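PDB 4OO3: hypothetical protein from Parabacteroides merdae, which is a putative oxidoreductase of unestablished substrate that probably binds a nicotinamide cofactor in its Rossmann-fold domain. Local coordinates for residues S187-F192 / V303-T308; W205-N210 / L282-N287; D118-I123 / I216-T221. All blocks are in the same frame, centred on the assembly; numbering follows the deposited sequence.

Overall arrangement
Contact 3 joins the two domains. Its segment 118-123 follows a strand of the parallel Rossmann sheet, and 216-221 leads into helix 220-231 of the C-terminal part. Contacts 1 and 2 lie within the C-terminal part. Both reach its mixed sheet, where strands 297-306 and 282-294 are neighbours, and Asn287 of contact 2 probably hydrogen-bonds Trp305 of contact 1. Their centres are about 12 Å apart; the centre of contact 3 is about 14 Å from contact 2 and 16 Å from contact 1. Along the chain contact 2 is nested inside contact 1, whereas contact 3 alternates with both. Val219 packs on His189, Val303 and Trp305, so the 216-221 loop meets both the Rossmann domain and the mixed sheet.

Contact 1 (S187-F192 / V303-T308); sequences SVHHLF and VIWNYT
His189 and Trp305 pair on adjacent parallel strands, on the same face of the sheet. His189 CB sits 3.4 Å from the centroid of the six-membered ring of Trp305, almost exactly over its centre. This is a CH-pi contact. Trp305 CG lies beside its own backbone N (chi1 -81°), which swings the indole across toward the partner strand. The His189 ring is oblique to the indole, with 31° between the planes. At the indole edge, Trp305 CZ3 comes 3.2 Å from His190 O. Leu191 CD2 packs obliquely against Trp305 CE3, at 3.7 Å. On the other face Val188 CG1 meets Asn306 ND2, and His190 lies alongside Asn306, with His190 CD2 near Asn306 CB.

The backbones hold this register. Ile304 N donates to Ser187 O, and His189 N to Ile304 O at 2.7 Å. Asn306 N then hydrogen-bonds His189 O, and Leu191 N hydrogen-bonds Asn306 O. The ladder is followed by Phe192 N donating to Tyr307 O at 2.8 Å. Thr308 OG1 donates to Phe192 O at 2.7 Å, tilted out of the carbonyl plane. Phe192 CB lies over one face of Tyr307, 3.5 Å from Tyr307 CZ. The two rings are nearly parallel but slid apart.

Further out, His190 ND1 hydrogen-bonds Asp315, Tyr307 OH hydrogen-bonds Gln262 and Ser187 OG hydrogen-bonds His317. Strands 183-190 and 297-306 form the one parallel pair in the mixed sheet. Strand 316-322 flanks the first and strand 282-294 the second. Helix 220-231 packs on Ser187 and Val303, while helix 257-264 packs on Phe192 and Tyr307.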
# COMPACT_ATOMS: atom_id res chain seq x y z
N SER A 187 -4.65 6.70 9.93
CA SER A 187 -5.73 6.04 9.21
C SER A 187 -6.53 5.16 10.15
O SER A 187 -5.97 4.54 11.05
CB SER A 187 -5.17 5.18 8.08
OG SER A 187 -4.31 5.93 7.26
N VAL A 188 -7.84 5.13 9.93
CA VAL A 188 -8.73 4.18 10.59
C VAL A 188 -9.41 3.36 9.50
O VAL A 188 -10.18 3.90 8.70
CB VAL A 188 -9.79 4.89 11.44
CG1 VAL A 188 -10.65 3.88 12.19
CG2 VAL A 188 -9.13 5.86 12.41
N HIS A 189 -9.10 2.06 9.47
CA HIS A 189 -9.69 1.12 8.51
C HIS A 189 -10.62 0.16 9.23
O HIS A 189 -10.64 0.12 10.45
CB HIS A 189 -8.58 0.34 7.81
CG HIS A 189 -7.72 1.19 6.93
ND1 HIS A 189 -8.15 1.64 5.70
CD2 HIS A 189 -6.48 1.69 7.10
CE1 HIS A 189 -7.20 2.38 5.15
NE2 HIS A 189 -6.17 2.42 5.98
N HIS A 190 -11.39 -0.60 8.46
CA HIS A 190 -12.40 -1.49 9.03
C HIS A 190 -12.35 -2.90 8.43
O HIS A 190 -12.19 -3.07 7.23
CB HIS A 190 -13.78 -0.87 8.89
CG HIS A 190 -13.92 0.41 9.66
ND1 HIS A 190 -13.56 1.63 9.14
CD2 HIS A 190 -14.31 0.64 10.94
CE1 HIS A 190 -13.76 2.57 10.05
NE2 HIS A 190 -14.21 1.99 11.15
N LEU A 191 -12.48 -3.91 9.30
CA LEU A 191 -12.29 -5.30 8.90
C LEU A 191 -13.47 -5.80 8.09
O LEU A 191 -13.29 -6.51 7.10
CB LEU A 191 -12.09 -6.20 10.13
CG LEU A 191 -10.88 -5.88 11.02
CD1 LEU A 191 -11.09 -6.39 12.43
CD2 LEU A 191 -9.61 -6.46 10.42
N PHE A 192 -14.67 -5.40 8.50
CA PHE A 192 -15.90 -5.85 7.87
C PHE A 192 -16.64 -4.70 7.19
O PHE A 192 -16.97 -3.69 7.83
CB PHE A 192 -16.83 -6.50 8.91
CG PHE A 192 -18.09 -7.04 8.32
CD1 PHE A 192 -18.04 -8.07 7.39
CD2 PHE A 192 -19.33 -6.52 8.68
CE1 PHE A 192 -19.20 -8.58 6.84
CE2 PHE A 192 -20.49 -7.03 8.13
CZ PHE A 192 -20.43 -8.06 7.21
N VAL A 303 -2.08 3.52 12.32
CA VAL A 303 -3.12 2.72 11.68
C VAL A 303 -3.98 2.04 12.75
O VAL A 303 -3.46 1.38 13.64
CB VAL A 303 -2.54 1.63 10.76
CG1 VAL A 303 -3.67 0.80 10.16
CG2 VAL A 303 -1.71 2.26 9.64
N ILE A 304 -5.29 2.24 12.65
CA ILE A 304 -6.26 1.54 13.48
C ILE A 304 -7.19 0.71 12.59
O ILE A 304 -7.66 1.19 11.56
CB ILE A 304 -7.07 2.52 14.34
CG1 ILE A 304 -6.15 3.19 15.38
CG2 ILE A 304 -8.24 1.81 15.02
CD1 ILE A 304 -6.80 4.24 16.24
N TRP A 305 -7.43 -0.53 12.99
CA TRP A 305 -8.41 -1.39 12.36
C TRP A 305 -9.54 -1.68 13.34
O TRP A 305 -9.37 -2.42 14.31
CB TRP A 305 -7.76 -2.70 11.91
CG TRP A 305 -7.02 -2.59 10.60
CD1 TRP A 305 -5.71 -2.26 10.42
CD2 TRP A 305 -7.56 -2.82 9.29
NE1 TRP A 305 -5.40 -2.26 9.08
CE2 TRP A 305 -6.52 -2.60 8.37
CE3 TRP A 305 -8.83 -3.18 8.82
CZ2 TRP A 305 -6.71 -2.73 6.99
CZ3 TRP A 305 -9.01 -3.31 7.45
CH2 TRP A 305 -7.96 -3.09 6.55
N ASN A 306 -10.69 -1.06 13.11
CA ASN A 306 -11.88 -1.41 13.86
C ASN A 306 -12.66 -2.47 13.09
O ASN A 306 -12.34 -2.78 11.94
CB ASN A 306 -12.72 -0.16 14.14
CG ASN A 306 -12.05 0.76 15.14
OD1 ASN A 306 -11.45 0.32 16.12
ND2 ASN A 306 -12.15 2.06 14.90
N TYR A 307 -13.68 -3.04 13.74
CA TYR A 307 -14.44 -4.10 13.12
C TYR A 307 -15.28 -3.56 11.96
O TYR A 307 -15.12 -3.99 10.82
CB TYR A 307 -15.35 -4.83 14.11
CG TYR A 307 -16.11 -5.93 13.41
CD1 TYR A 307 -15.43 -7.03 12.89
CD2 TYR A 307 -17.48 -5.85 13.20
CE1 TYR A 307 -16.10 -8.03 12.22
CE2 TYR A 307 -18.16 -6.85 12.52
CZ TYR A 307 -17.46 -7.94 12.04
OH TYR A 307 -18.10 -8.94 11.36
N THR A 308 -16.17 -2.64 12.27
CA THR A 308 -17.02 -2.06 11.24
C THR A 308 -17.47 -0.67 11.68
O THR A 308 -17.38 -0.33 12.86
CB THR A 308 -18.22 -2.97 10.93
OG1 THR A 308 -18.74 -2.65 9.63
CG2 THR A 308 -19.32 -2.84 11.99

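Contact 2 (W205-N210 / L282-N287); sequences WYLDVN and LKVYCN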
# COMPACT_ATOMS: atom_id res chain seq x y z
N TRP A 205 -6.88 -16.62 8.22
CA TRP A 205 -5.52 -16.27 8.64
C TRP A 205 -5.24 -14.77 8.59
O TRP A 205 -4.19 -14.33 9.06
CB TRP A 205 -4.45 -17.03 7.84
CG TRP A 205 -4.69 -17.02 6.37
CD1 TRP A 205 -5.27 -18.01 5.63
CD2 TRP A 205 -4.37 -15.97 5.45
NE1 TRP A 205 -5.33 -17.65 4.32
CE2 TRP A 205 -4.78 -16.40 4.17
CE3 TRP A 205 -3.76 -14.71 5.58
CZ2 TRP A 205 -4.61 -15.62 3.03
CZ3 TRP A 205 -3.60 -13.94 4.44
CH2 TRP A 205 -4.02 -14.39 3.19
N TYR A 206 -6.17 -13.99 8.02
CA TYR A 206 -6.03 -12.54 8.01
C TYR A 206 -5.93 -11.99 9.43
O TYR A 206 -5.23 -11.01 9.68
CB TYR A 206 -7.19 -11.87 7.27
CG TYR A 206 -7.04 -10.36 7.16
CD1 TYR A 206 -6.31 -9.79 6.12
CD2 TYR A 206 -7.59 -9.51 8.11
CE1 TYR A 206 -6.15 -8.41 6.02
CE2 TYR A 206 -7.44 -8.13 8.02
CZ TYR A 206 -6.72 -7.59 6.97
OH TYR A 206 -6.55 -6.23 6.87
N LEU A 207 -6.62 -12.62 10.36
CA LEU A 207 -6.64 -12.18 11.75
C LEU A 207 -5.52 -12.82 12.58
O LEU A 207 -5.40 -12.56 13.78
CB LEU A 207 -8.01 -12.48 12.34
CG LEU A 207 -9.15 -11.72 11.65
CD1 LEU A 207 -10.50 -12.16 12.18
CD2 LEU A 207 -9.00 -10.22 11.84
N ASP A 208 -4.69 -13.66 11.95
CA ASP A 208 -3.48 -14.19 12.56
C ASP A 208 -2.31 -13.31 12.14
O ASP A 208 -1.87 -13.34 10.99
CB ASP A 208 -3.25 -15.64 12.11
CG ASP A 208 -2.04 -16.30 12.78
OD1 ASP A 208 -1.36 -15.67 13.62
OD2 ASP A 208 -1.77 -17.47 12.45
N VAL A 209 -1.80 -12.52 13.08
CA VAL A 209 -0.72 -11.56 12.80
C VAL A 209 0.59 -12.23 12.39
O VAL A 209 1.48 -11.56 11.87
CB VAL A 209 -0.46 -10.59 13.98
CG1 VAL A 209 -1.71 -9.75 14.27
CG2 VAL A 209 0.03 -11.31 15.23
N ASN A 210 0.73 -13.54 12.63
CA ASN A 210 1.89 -14.28 12.15
C ASN A 210 1.84 -14.54 10.64
O ASN A 210 2.85 -14.78 10.00
CB ASN A 210 2.02 -15.62 12.88
CG ASN A 210 2.34 -15.46 14.36
OD1 ASN A 210 1.80 -16.17 15.20
ND2 ASN A 210 3.23 -14.53 14.68
N LEU A 282 -11.35 -12.82 20.60
CA LEU A 282 -10.11 -12.81 19.81
C LEU A 282 -9.48 -11.43 19.87
O LEU A 282 -10.15 -10.43 19.61
CB LEU A 282 -10.41 -13.22 18.37
CG LEU A 282 -9.27 -13.10 17.35
CD1 LEU A 282 -8.14 -14.03 17.71
CD2 LEU A 282 -9.79 -13.40 15.96
N LYS A 283 -8.19 -11.38 20.21
CA LYS A 283 -7.43 -10.13 20.33
C LYS A 283 -6.36 -10.09 19.25
O LYS A 283 -5.39 -10.85 19.30
CB LYS A 283 -6.75 -10.05 21.69
CG LYS A 283 -7.69 -10.16 22.87
CD LYS A 283 -8.31 -8.82 23.23
CE LYS A 283 -9.09 -8.92 24.53
NZ LYS A 283 -8.91 -7.70 25.36
N VAL A 284 -6.52 -9.19 18.28
CA VAL A 284 -5.65 -9.12 17.11
C VAL A 284 -4.83 -7.86 17.19
O VAL A 284 -5.40 -6.77 17.35
CB VAL A 284 -6.49 -9.09 15.82
CG1 VAL A 284 -5.60 -9.02 14.58
CG2 VAL A 284 -7.39 -10.31 15.76
N TYR A 285 -3.51 -7.99 17.08
CA TYR A 285 -2.60 -6.83 17.07
C TYR A 285 -2.54 -6.19 15.69
O TYR A 285 -1.49 -6.12 15.05
CB TYR A 285 -1.19 -7.22 17.54
CG TYR A 285 -1.00 -7.24 19.04
CD1 TYR A 285 -1.25 -8.40 19.78
CD2 TYR A 285 -0.57 -6.11 19.72
CE1 TYR A 285 -1.07 -8.42 21.16
CE2 TYR A 285 -0.38 -6.12 21.09
CZ TYR A 285 -0.64 -7.28 21.80
OH TYR A 285 -0.46 -7.29 23.16
N CYS A 286 -3.70 -5.70 15.25
CA CYS A 286 -3.86 -5.05 13.94
C CYS A 286 -3.79 -3.53 14.03
O CYS A 286 -4.17 -2.84 13.10
CB CYS A 286 -5.20 -5.48 13.31
SG CYS A 286 -6.66 -5.24 14.36
N ASN A 287 -3.32 -3.00 15.16
CA ASN A 287 -3.18 -1.55 15.33
C ASN A 287 -1.75 -1.23 15.70
O ASN A 287 -1.09 -2.01 16.38
CB ASN A 287 -4.11 -1.05 16.43
CG ASN A 287 -5.53 -1.53 16.28
OD1 ASN A 287 -6.28 -1.03 15.45
ND2 ASN A 287 -5.91 -2.51 17.08
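Leu207 and Val209 flank the N-cap of the short, weakly bonded helix at 209-212 and pack on strand 282-294 of the mixed C-terminal sheet. Leu207 ends a 3-10 turn. Asp208 is the N-cap residue between the two, and its side chain turns away from the strand. No hydrogen bond crosses between the segments; the contact is apolar.

The side chains of Leu207 and Leu282 cross at a slant, and CD1 of Leu207 meets CD2 of Leu282 at 4.0 Å. Leu207 CB also lies near the same Leu282 methyl and near Val284 CG2. Val284 takes the middle place. Its two methyls straddle the Leu207 carbonyl, with CG1 and CG2 each 3.6 Å from Leu207 O. CG1 stands anti to the Val284 backbone N (chi1 179°). From there it also meets Val209 CG1, at 4.0 Å.

Asp208 caps the helix through its side chain. Asn210 N donates to Asp208 OD1 at 3.1 Å, from above the carboxylate plane rather than within it. Asp208 OD1 also forms a salt bridge with Lys275, and OD2 accepts from Gln211. Both carboxylate oxygens are thus engaged. Of the two flanking residues, Val209 directs its CB at the strand. Asp208 N hydrogen-bonds back to Trp205 O, which closes the 3-10 turn.

On the strand side the chain kinks at Tyr285, the centre of an inverse gamma turn. The weak hydrogen bond of this turn runs from Cys286 N to Val284 O. The Tyr285 ring leads away from Val209 and makes a cation-pi contact with Arg250. What Val209 touches is the base of this tyrosine: Val209 CG1 lies 4.2 Å from Tyr285 CB and 3.7 Å from Tyr285 O.

Contact 3 (D118-I123 / I216-T221); sequences DKPMAI and IVDVTT
Lys119 and Asp218 meet nearly at a right angle, and the lysine amine closes a salt bridge across the domain interface. Lys119 NZ donates to Asp218 OD1 at 2.7 Å. It approaches on the syn side of the carboxylate, 34° out of its plane. The lysine chain is bent at chi2 and chi3, which curls the amine back toward the aspartate. Asp218 CG stands opposite its own backbone N (chi1 -178°), and this carries the carboxylate toward the lysine. The other oxygen, Asp218 OD2, accepts from Gln212. The carboxylate is thus held at both oxygens.

Lower down the lysine, CB packs 3.7 Å from Thr221 CG2. Pro120 follows a cis peptide bond and turns its ring toward the 216-221 loop. Its CB is 3.5 Å from Val217 O and also lies near Thr221 OG1. Pro120 CD lies beside Asp218 OD1. Ile123 and Val217 cross at the far end, with Val217 CG2 3.8 Å from Ile123 CA. A water ties the loops together by donating to Ala122 O at 2.8 Å and to Val217 O at 2.7 Å.

Asp118-Lys119-Pro120 probably corresponds to the Glu-Lys-Pro motif of the GFO/IDH/MocA oxidoreductases. In relatives its lysine lies by the nicotinamide and substrate, so a similar place is likely here. Asp118 OD2 hydrogen-bonds His23.

The motif loop joins strand 114-117 of the Rossmann sheet to helix 125-140, on which Met121 and Ala122 pack. The 216-221 loop runs into helix 220-231, and Thr221 N hydrogen-bonds Asp218 O. Helix 419-439 borders both segments, with Tyr427 against Lys119 and Lys426 against Thr221. Val219 and Thr220 rest on Val303 of strand 297-306.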
# COMPACT_ATOMS: atom_id res chain seq x y z
N ASP A 118 2.23 -7.66 -3.81
CA ASP A 118 1.53 -6.74 -2.94
C ASP A 118 2.38 -6.49 -1.69
O ASP A 118 3.26 -7.27 -1.34
CB ASP A 118 0.18 -7.31 -2.54
CG ASP A 118 -0.80 -6.24 -2.08
OD1 ASP A 118 -0.46 -5.04 -2.13
OD2 ASP A 118 -1.93 -6.61 -1.69
N LYS A 119 2.11 -5.37 -1.03
CA LYS A 119 2.66 -5.14 0.30
C LYS A 119 2.01 -6.06 1.34
O LYS A 119 0.93 -6.59 1.11
CB LYS A 119 2.49 -3.67 0.71
CG LYS A 119 1.11 -3.07 0.42
CD LYS A 119 0.29 -2.78 1.66
CE LYS A 119 -0.29 -4.02 2.29
NZ LYS A 119 -1.50 -3.68 3.06
N PRO A 120 2.69 -6.29 2.48
CA PRO A 120 4.08 -5.98 2.80
C PRO A 120 4.98 -7.14 2.42
O PRO A 120 4.66 -8.30 2.71
CB PRO A 120 4.05 -5.82 4.33
CG PRO A 120 2.96 -6.73 4.77
CD PRO A 120 1.97 -6.84 3.65
N MSE A 121 6.11 -6.83 1.78
CA MSE A 121 7.10 -7.85 1.36
C MSE A 121 7.93 -8.36 2.50
O MSE A 121 8.66 -9.33 2.34
CB MSE A 121 8.00 -7.28 0.26
CG MSE A 121 7.16 -6.98 -0.98
SE MSE A 121 8.31 -6.89 -2.57
CE MSE A 121 9.22 -5.22 -2.09
N ALA A 122 7.85 -7.70 3.66
CA ALA A 122 8.44 -8.23 4.90
C ALA A 122 7.59 -7.78 6.09
O ALA A 122 7.12 -6.64 6.10
CB ALA A 122 9.88 -7.75 5.06
N ILE A 123 7.42 -8.68 7.07
CA ILE A 123 6.58 -8.44 8.26
C ILE A 123 7.34 -8.47 9.60
O ILE A 123 6.72 -8.37 10.66
CB ILE A 123 5.41 -9.45 8.34
CG1 ILE A 123 5.92 -10.88 8.55
CG2 ILE A 123 4.55 -9.37 7.10
CD1 ILE A 123 4.81 -11.89 8.77
N ILE A 216 1.12 -2.77 12.64
CA ILE A 216 2.23 -1.83 12.56
C ILE A 216 3.16 -2.06 11.34
O ILE A 216 3.97 -1.18 11.03
CB ILE A 216 3.02 -1.82 13.90
CG1 ILE A 216 3.94 -0.61 14.01
CG2 ILE A 216 3.83 -3.10 14.08
CD1 ILE A 216 4.60 -0.49 15.37
N VAL A 217 3.05 -3.19 10.66
CA VAL A 217 3.91 -3.48 9.49
C VAL A 217 3.14 -3.60 8.17
O VAL A 217 3.75 -3.77 7.11
CB VAL A 217 4.76 -4.77 9.70
CG1 VAL A 217 5.45 -4.75 11.06
CG2 VAL A 217 3.93 -6.04 9.54
N ASP A 218 1.82 -3.49 8.24
CA ASP A 218 0.95 -3.79 7.11
C ASP A 218 0.54 -2.49 6.39
O ASP A 218 1.24 -2.05 5.48
CB ASP A 218 -0.25 -4.60 7.62
CG ASP A 218 -1.20 -5.02 6.52
OD1 ASP A 218 -0.82 -4.90 5.33
OD2 ASP A 218 -2.32 -5.50 6.85
N VAL A 219 -0.55 -1.85 6.80
CA VAL A 219 -1.00 -0.62 6.14
C VAL A 219 0.01 0.51 6.31
O VAL A 219 0.06 1.40 5.47
CB VAL A 219 -2.41 -0.20 6.65
CG1 VAL A 219 -2.77 1.24 6.29
CG2 VAL A 219 -3.46 -1.15 6.09
N THR A 220 0.81 0.48 7.39
CA THR A 220 1.86 1.49 7.61
C THR A 220 2.84 1.55 6.43
O THR A 220 3.46 2.59 6.18
CB THR A 220 2.71 1.19 8.86
OG1 THR A 220 3.24 -0.14 8.77
CG2 THR A 220 1.89 1.32 10.14
N THR A 221 3.02 0.43 5.75
CA THR A 221 3.82 0.38 4.53
C THR A 221 3.42 1.54 3.61
O THR A 221 4.26 2.34 3.22
CB THR A 221 3.66 -0.98 3.84
OG1 THR A 221 4.18 -2.00 4.70
CG2 THR A 221 4.40 -1.04 2.51
O HOH W 1 6.39 -3.96 6.62